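Local coordinates for multi-copper Oxidase CueO (Ochrobactrum, PDB 6EVG), which oxidises lignin model compounds and lignosulfonate as a laccase-like multicopper oxidase, probably passing the electrons through its copper sites to dioxygen, at residues 430-435 / 493-498; 192-197 / 395-400; 423-428 / 436-441. One frame throughout, in Å; residues are numbered along the deposited sequence.

Contact 1: residues 430-435 / 493-498; sequences KEMPHP and LEHEDV. With CU (copper (II) ion), chain B.
His434 and His495 are two of the three protein ligands of the copper ion in this part of the enzyme; Cys490 is the third. Two histidines and a cysteine are the signature of a type 1 (blue) copper site, set here at one end of a cupredoxin domain. His434 starts strand 434-438. His495 sits in the middle of the short helix 493-497, which follows the cysteine-bearing strand 486-490. The CA atoms of the two histidines are 9.1 Å apart, and the metal bridges the gap between their side chains. His434 ND1 binds the copper at 2.0 Å, as does His495 ND1. The angle ND1-Cu-ND1 is about 110°. This brings His434 ND1 within 3.3 Å of His495 ND1, a spacing set by the shared metal and not by a hydrogen bond. The rings meet rim to rim with their planes at 40°, neither lying over the other. In both residues CG is anti to the carbonyl carbon, which directs the ring toward the metal; the second torsion, different in the two, turns ND1 to it. The remote nitrogens are also held. His434 NE2 is hydrogen-bonded to Glu339, and His495 NE2 to the backbone O of Met195. Each ring is therefore gripped at both nitrogens, which should fix its rotation. Glu339 would probably make the His434 ring a somewhat stronger electron donor to the metal. The His434 ring also meets that of Phe337, their planes nearly parallel. Met432 comes to His495 from the opposite direction and does not bind the metal. Its SD lies in the plane of the His495 ring at the edge, 3.7 Å from CE1. The chain bends at its last torsion (chi3 -80°), bringing Met432 CE to 4.0 Å from the same His495 CE1.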
# COMPACT_ATOMS: atom_id res chain seq x y z
N LYS A 430 -20.60 2.50 -6.34
CA LYS A 430 -21.95 1.94 -6.40
C LYS A 430 -22.00 0.52 -5.82
O LYS A 430 -22.38 0.31 -4.68
CB LYS A 430 -22.43 1.93 -7.87
CG LYS A 430 -23.80 1.35 -8.15
CD LYS A 430 -24.14 1.32 -9.64
CE LYS A 430 -25.53 0.73 -9.85
NZ LYS A 430 -25.71 0.26 -11.25
N GLU A 431 -21.55 -0.48 -6.56
CA GLU A 431 -21.79 -1.88 -6.14
C GLU A 431 -20.92 -2.35 -5.01
O GLU A 431 -21.37 -3.16 -4.19
CB GLU A 431 -21.67 -2.86 -7.28
CG GLU A 431 -22.71 -2.70 -8.40
CD GLU A 431 -22.20 -1.83 -9.55
OE1 GLU A 431 -21.24 -1.03 -9.36
OE2 GLU A 431 -22.81 -1.93 -10.63
N MET A 432 -19.69 -1.87 -4.93
CA MET A 432 -18.71 -2.29 -3.89
C MET A 432 -17.80 -1.12 -3.58
O MET A 432 -17.73 -0.17 -4.37
CB MET A 432 -17.91 -3.51 -4.31
CG MET A 432 -16.97 -3.28 -5.50
SD MET A 432 -16.00 -4.73 -5.97
CE MET A 432 -14.68 -4.78 -4.78
N PRO A 433 -17.07 -1.17 -2.47
CA PRO A 433 -16.07 -0.14 -2.18
C PRO A 433 -14.83 -0.30 -3.08
O PRO A 433 -14.57 -1.42 -3.54
CB PRO A 433 -15.70 -0.41 -0.73
CG PRO A 433 -16.43 -1.59 -0.27
CD PRO A 433 -17.16 -2.17 -1.39
N HIS A 434 -14.13 0.81 -3.28
CA HIS A 434 -12.90 0.77 -4.10
C HIS A 434 -11.83 1.59 -3.44
O HIS A 434 -12.07 2.72 -3.04
CB HIS A 434 -13.14 1.35 -5.51
CG HIS A 434 -14.14 0.59 -6.33
ND1 HIS A 434 -13.80 -0.37 -7.27
CD2 HIS A 434 -15.51 0.63 -6.31
CE1 HIS A 434 -14.90 -0.87 -7.78
NE2 HIS A 434 -15.95 -0.30 -7.21
N PRO A 435 -10.58 1.05 -3.36
CA PRO A 435 -9.44 1.88 -2.86
C PRO A 435 -8.88 2.77 -3.97
O PRO A 435 -8.33 2.33 -4.93
CB PRO A 435 -8.47 0.80 -2.42
CG PRO A 435 -8.73 -0.37 -3.33
CD PRO A 435 -10.23 -0.33 -3.62
N LEU A 493 -6.41 -4.81 -7.86
CA LEU A 493 -5.51 -4.91 -9.02
C LEU A 493 -6.22 -5.45 -10.24
O LEU A 493 -5.88 -5.07 -11.39
CB LEU A 493 -4.29 -5.74 -8.66
CG LEU A 493 -3.48 -5.19 -7.49
CD1 LEU A 493 -2.23 -6.06 -7.30
CD2 LEU A 493 -3.09 -3.74 -7.71
N GLU A 494 -7.21 -6.32 -10.07
CA GLU A 494 -8.02 -6.78 -11.19
C GLU A 494 -8.74 -5.62 -11.88
O GLU A 494 -8.83 -5.56 -13.12
CB GLU A 494 -9.02 -7.82 -10.72
CG GLU A 494 -8.40 -9.14 -10.35
CD GLU A 494 -7.50 -9.10 -9.12
OE1 GLU A 494 -7.92 -8.49 -8.10
OE2 GLU A 494 -6.41 -9.72 -9.18
N HIS A 495 -9.24 -4.68 -11.09
CA HIS A 495 -10.01 -3.53 -11.63
C HIS A 495 -9.06 -2.64 -12.42
O HIS A 495 -9.40 -2.18 -13.51
CB HIS A 495 -10.69 -2.75 -10.52
CG HIS A 495 -11.80 -3.50 -9.87
ND1 HIS A 495 -12.43 -2.93 -8.78
CD2 HIS A 495 -12.39 -4.68 -10.15
CE1 HIS A 495 -13.40 -3.77 -8.46
NE2 HIS A 495 -13.38 -4.85 -9.25
N GLU A 496 -7.90 -2.33 -11.85
CA GLU A 496 -6.90 -1.54 -12.57
C GLU A 496 -6.54 -2.23 -13.93
O GLU A 496 -6.46 -1.58 -14.96
CB GLU A 496 -5.67 -1.47 -11.66
CG GLU A 496 -4.51 -0.71 -12.17
CD GLU A 496 -3.29 -0.98 -11.29
OE1 GLU A 496 -3.36 -0.94 -10.08
OE2 GLU A 496 -2.38 -1.26 -11.88
N ASP A 497 -6.32 -3.55 -13.89
CA ASP A 497 -5.90 -4.29 -15.08
C ASP A 497 -6.99 -4.30 -16.17
O ASP A 497 -6.63 -4.36 -17.34
CB ASP A 497 -5.50 -5.73 -14.76
CG ASP A 497 -4.12 -5.91 -14.13
OD1 ASP A 497 -3.27 -4.98 -14.25
OD2 ASP A 497 -3.87 -7.02 -13.63
N VAL A 498 -8.27 -4.20 -15.83
CA VAL A 498 -9.32 -4.14 -16.82
C VAL A 498 -9.75 -2.72 -17.13
O VAL A 498 -10.75 -2.51 -17.88
CB VAL A 498 -10.51 -5.05 -16.46
CG1 VAL A 498 -10.12 -6.48 -16.38
CG2 VAL A 498 -11.27 -4.56 -15.19
CU CU B . -12.08 -1.17 -7.88

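Contact 2: residues 192-197 / 395-400; sequences MDLMHG and LTSGVE
Leu194 lays one methyl group against Ser397 and Val399. Its CD1 is the branch that does the touching. It lies 3.6 Å from Ser397 OG and 3.7 Å from Ser397 CB, so it rests along the CB-OG bond of the serine. The same Leu194 CD1 meets Val399 CG2 at 4.1 Å, a looser apolar contact. With chi2 at 179° the leucine side chain is extended, and this carries CD1 out from the helix to the turn. Ser397 OG is not spent on the leucine. It accepts a hydrogen bond from Val399 N, 3.1 Å from OG, with an angle of 160° at the hydrogen. It is also hydrogen-bonded to Ala394 O. OG stands between the backbone N and the carbonyl carbon of its own residue (chi1 68°), within reach of the amide two residues on. An alanine here would leave Val399 N and Ala394 O without this partner and would probably let the turn beside Leu194 change shape. Gly398 completes the bend with a positive phi. Beyond it, Val399 also packs on Asn344 and Leu347 of helix 341-348 and on Val498. Met195 of the other segment touches Asn344 and Met345, so both segments share this helix as a neighbour. The side chain of Leu194 is about 11 Å from the copper. The arrangement joins helix 191-196 to a loop that follows the unmodelled, methionine-rich residues 350-391, and on the loop side it is an ST turn.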
# COMPACT_ATOMS: atom_id res chain seq x y z
N MET A 192 -15.51 -13.75 -12.34
CA MET A 192 -15.94 -13.18 -11.07
C MET A 192 -14.80 -12.49 -10.34
O MET A 192 -15.02 -11.47 -9.70
CB MET A 192 -16.61 -14.25 -10.18
CG MET A 192 -18.03 -14.55 -10.67
SD MET A 192 -19.22 -13.21 -10.45
CE MET A 192 -19.68 -13.31 -8.72
N ASP A 193 -13.60 -13.04 -10.42
CA ASP A 193 -12.40 -12.39 -9.82
C ASP A 193 -12.11 -11.08 -10.51
O ASP A 193 -11.73 -10.10 -9.86
CB ASP A 193 -11.17 -13.28 -9.90
CG ASP A 193 -11.32 -14.57 -9.15
OD1 ASP A 193 -11.90 -14.58 -8.02
OD2 ASP A 193 -10.79 -15.61 -9.64
N LEU A 194 -12.26 -11.05 -11.83
CA LEU A 194 -11.98 -9.77 -12.53
C LEU A 194 -13.04 -8.74 -12.14
O LEU A 194 -12.74 -7.55 -11.99
CB LEU A 194 -11.94 -9.95 -14.05
CG LEU A 194 -10.82 -10.79 -14.56
CD1 LEU A 194 -10.90 -10.91 -16.10
CD2 LEU A 194 -9.43 -10.29 -14.10
N MET A 195 -14.31 -9.18 -12.00
CA MET A 195 -15.38 -8.23 -11.66
C MET A 195 -15.31 -7.77 -10.21
O MET A 195 -15.56 -6.58 -9.92
CB MET A 195 -16.73 -8.81 -11.95
CG MET A 195 -16.98 -8.96 -13.46
SD MET A 195 -18.56 -9.61 -13.94
CE MET A 195 -19.56 -8.23 -13.45
N HIS A 196 -14.96 -8.64 -9.29
CA HIS A 196 -15.11 -8.35 -7.83
C HIS A 196 -13.79 -8.22 -7.10
O HIS A 196 -13.82 -7.84 -5.94
CB HIS A 196 -16.03 -9.39 -7.16
CG HIS A 196 -17.42 -9.37 -7.74
ND1 HIS A 196 -18.30 -8.33 -7.55
CD2 HIS A 196 -18.02 -10.21 -8.60
CE1 HIS A 196 -19.42 -8.57 -8.22
NE2 HIS A 196 -19.29 -9.72 -8.84
N GLY A 197 -12.69 -8.55 -7.77
CA GLY A 197 -11.37 -8.64 -7.13
C GLY A 197 -11.05 -10.06 -6.74
O GLY A 197 -11.93 -10.84 -6.39
N LEU A 395 -6.36 -8.41 -20.12
CA LEU A 395 -6.36 -7.69 -21.41
C LEU A 395 -7.16 -8.36 -22.48
O LEU A 395 -7.62 -7.65 -23.39
CB LEU A 395 -4.94 -7.38 -21.92
CG LEU A 395 -4.20 -6.35 -21.06
CD1 LEU A 395 -2.82 -6.11 -21.62
CD2 LEU A 395 -4.97 -5.01 -20.98
N THR A 396 -7.27 -9.69 -22.46
CA THR A 396 -7.97 -10.43 -23.50
C THR A 396 -9.34 -10.95 -23.04
O THR A 396 -10.05 -11.60 -23.83
CB THR A 396 -7.15 -11.61 -23.99
OG1 THR A 396 -6.88 -12.48 -22.89
CG2 THR A 396 -5.86 -11.16 -24.64
N SER A 397 -9.75 -10.64 -21.82
CA SER A 397 -11.00 -11.16 -21.27
C SER A 397 -12.25 -10.55 -21.85
O SER A 397 -13.34 -11.12 -21.69
CB SER A 397 -11.00 -10.94 -19.75
OG SER A 397 -11.08 -9.57 -19.43
N GLY A 398 -12.14 -9.33 -22.37
CA GLY A 398 -13.35 -8.54 -22.69
C GLY A 398 -13.94 -7.73 -21.60
O GLY A 398 -14.80 -6.89 -21.86
N VAL A 399 -13.50 -7.95 -20.36
CA VAL A 399 -14.02 -7.18 -19.25
C VAL A 399 -13.42 -5.79 -19.31
O VAL A 399 -12.19 -5.65 -19.52
CB VAL A 399 -13.62 -7.87 -17.91
CG1 VAL A 399 -13.97 -7.01 -16.72
CG2 VAL A 399 -14.22 -9.27 -17.81
N GLU A 400 -14.21 -4.76 -19.08
CA GLU A 400 -13.74 -3.38 -19.06
C GLU A 400 -14.37 -2.64 -17.91
O GLU A 400 -15.56 -2.84 -17.61
CB GLU A 400 -14.01 -2.65 -20.38
CG GLU A 400 -13.42 -3.28 -21.66
CD GLU A 400 -13.77 -2.51 -22.94
OE1 GLU A 400 -14.61 -1.60 -22.92
OE2 GLU A 400 -13.29 -2.87 -24.00

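Contact 3: residues 423-428 / 436-441; sequences EIWDLT and FHIHGA. With EDO (1,2-ethanediol), chain C.
The Phe436 ring has Leu427 over one face and Trp425 at its edge. Leu427 CD1 makes a CH-pi contact, 3.9 Å from the Phe436 ring centroid and 17° off the ring normal. At the rim, Phe436 CZ touches Trp425 CZ3 at 3.7 Å. This is the core of a cupredoxin beta-sandwich. Strands 422-428 and 434-438 belong to its two facing sheets; the axes of the short segments come within 10.9 Å, with 146° between their N-to-C directions, so roughly antiparallel. Phe436 has CG anti to the backbone N, which sends its ring across the gap between the sheets. Ile438 follows two residues on, with its CD1 4.0 Å from Trp425 CH2. The intervening His437 takes the other side of the strand. With His439 it forms the His-X-His pattern that binds the trinuclear copper cluster in relatives. Here His437 is hydrogen-bonded to His91 and His439 to His489, while His439 ND1 donates to O1 of an ethanediol. The Trp425 indole is steadied from its own strand by Glu423. Its NE1 donates to Glu423 OE1 at 2.8 Å and 176°, in the indole plane and on the anti lone pair of that oxygen.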
# COMPACT_ATOMS: atom_id res chain seq x y z
N GLU A 423 -6.94 20.92 -5.76
CA GLU A 423 -8.24 20.63 -6.33
C GLU A 423 -9.06 19.80 -5.33
O GLU A 423 -8.46 19.07 -4.53
CB GLU A 423 -8.12 19.85 -7.64
CG GLU A 423 -7.31 20.53 -8.72
CD GLU A 423 -7.32 19.78 -10.06
OE1 GLU A 423 -7.80 18.62 -10.08
OE2 GLU A 423 -6.90 20.36 -11.08
N ILE A 424 -10.37 19.89 -5.40
CA ILE A 424 -11.26 18.98 -4.66
C ILE A 424 -11.81 17.98 -5.61
O ILE A 424 -12.36 18.37 -6.66
CB ILE A 424 -12.38 19.76 -3.92
CG1 ILE A 424 -11.71 20.66 -2.89
CG2 ILE A 424 -13.37 18.80 -3.36
CD1 ILE A 424 -12.58 21.69 -2.23
N TRP A 425 -11.68 16.70 -5.28
CA TRP A 425 -12.23 15.62 -6.09
C TRP A 425 -13.36 14.92 -5.32
O TRP A 425 -13.15 14.46 -4.18
CB TRP A 425 -11.17 14.61 -6.44
CG TRP A 425 -10.11 15.09 -7.40
CD1 TRP A 425 -9.77 16.37 -7.74
CD2 TRP A 425 -9.25 14.25 -8.19
NE1 TRP A 425 -8.81 16.39 -8.72
CE2 TRP A 425 -8.46 15.10 -8.99
CE3 TRP A 425 -9.08 12.87 -8.27
CZ2 TRP A 425 -7.54 14.61 -9.92
CZ3 TRP A 425 -8.16 12.38 -9.20
CH2 TRP A 425 -7.43 13.22 -10.00
N ASP A 426 -14.52 14.82 -5.95
CA ASP A 426 -15.65 13.98 -5.56
C ASP A 426 -15.40 12.59 -6.08
O ASP A 426 -15.16 12.43 -7.29
CB ASP A 426 -17.01 14.58 -6.16
CG ASP A 426 -17.48 15.84 -5.47
OD1 ASP A 426 -17.60 15.89 -4.24
OD2 ASP A 426 -17.78 16.85 -6.14
N LEU A 427 -15.46 11.58 -5.24
CA LEU A 427 -15.30 10.18 -5.62
C LEU A 427 -16.51 9.37 -5.23
O LEU A 427 -16.96 9.50 -4.09
CB LEU A 427 -14.04 9.61 -4.91
CG LEU A 427 -12.74 10.31 -5.24
CD1 LEU A 427 -11.59 9.72 -4.42
CD2 LEU A 427 -12.38 10.27 -6.73
N THR A 428 -17.05 8.58 -6.15
CA THR A 428 -18.28 7.83 -5.90
C THR A 428 -18.13 6.38 -6.29
O THR A 428 -17.50 6.06 -7.33
CB THR A 428 -19.45 8.47 -6.68
OG1 THR A 428 -19.14 8.67 -8.01
CG2 THR A 428 -19.71 9.78 -6.28
N PHE A 436 -8.99 4.06 -3.78
CA PHE A 436 -8.42 5.06 -4.67
C PHE A 436 -6.94 5.26 -4.37
O PHE A 436 -6.60 5.50 -3.23
CB PHE A 436 -9.15 6.38 -4.43
CG PHE A 436 -8.58 7.56 -5.18
CD1 PHE A 436 -8.90 7.75 -6.51
CD2 PHE A 436 -7.79 8.49 -4.58
CE1 PHE A 436 -8.41 8.87 -7.18
CE2 PHE A 436 -7.30 9.58 -5.22
CZ PHE A 436 -7.59 9.76 -6.58
N HIS A 437 -6.09 5.28 -5.41
CA HIS A 437 -4.70 5.68 -5.25
C HIS A 437 -4.32 6.64 -6.35
O HIS A 437 -4.66 6.43 -7.52
CB HIS A 437 -3.74 4.44 -5.26
CG HIS A 437 -2.27 4.77 -5.28
ND1 HIS A 437 -1.70 5.65 -4.35
CD2 HIS A 437 -1.25 4.33 -6.05
CE1 HIS A 437 -0.38 5.74 -4.62
NE2 HIS A 437 -0.09 4.94 -5.62
N ILE A 438 -3.65 7.73 -5.95
CA ILE A 438 -3.06 8.68 -6.90
C ILE A 438 -1.55 8.64 -6.78
O ILE A 438 -0.99 8.71 -5.68
CB ILE A 438 -3.66 10.08 -6.72
CG1 ILE A 438 -3.17 11.02 -7.84
CG2 ILE A 438 -3.42 10.68 -5.36
CD1 ILE A 438 -4.06 12.26 -8.03
N HIS A 439 -0.88 8.53 -7.92
CA HIS A 439 0.57 8.65 -8.02
C HIS A 439 0.97 10.13 -8.14
O HIS A 439 0.32 10.86 -8.88
CB HIS A 439 1.13 7.93 -9.24
CG HIS A 439 0.78 6.50 -9.38
ND1 HIS A 439 1.62 5.63 -10.05
CD2 HIS A 439 -0.25 5.74 -8.94
CE1 HIS A 439 1.08 4.43 -10.04
NE2 HIS A 439 -0.06 4.47 -9.37
N GLY A 440 2.05 10.51 -7.48
CA GLY A 440 2.59 11.84 -7.74
C GLY A 440 1.88 13.02 -7.14
O GLY A 440 2.17 14.15 -7.47
N ALA A 441 0.95 12.75 -6.21
CA ALA A 441 0.21 13.77 -5.52
C ALA A 441 -0.18 13.21 -4.13
O ALA A 441 -0.02 12.00 -3.88
CB ALA A 441 -1.00 14.18 -6.29
C1 EDO C . 4.30 6.81 -12.37
O1 EDO C . 3.76 7.06 -11.07
C2 EDO C . 3.60 5.82 -13.20
O2 EDO C . 3.32 4.62 -12.46

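Along the chain, helix 191-196 comes first, and contact 2 closes a long loop when residues 395-400 return to it. The other two contacts open only after that. Segment 423-428 opens contact 3; 430-435, which holds most of the turn between the two strands, opens contact 1, and 436-441 directly after it closes contact 3. Segment 493-498 closes contact 1. Contacts 1 and 3 therefore cross, sharing strand 434-438: one end serves the copper, the other the space between the two sheets. Contacts 1 and 2 lie 10 Å apart, centre to centre, and touch, so the copper-bearing end of the sandwich abuts helix 191-196. Contacts 2 and 3 do not touch, their nearest atoms being about 13 Å apart.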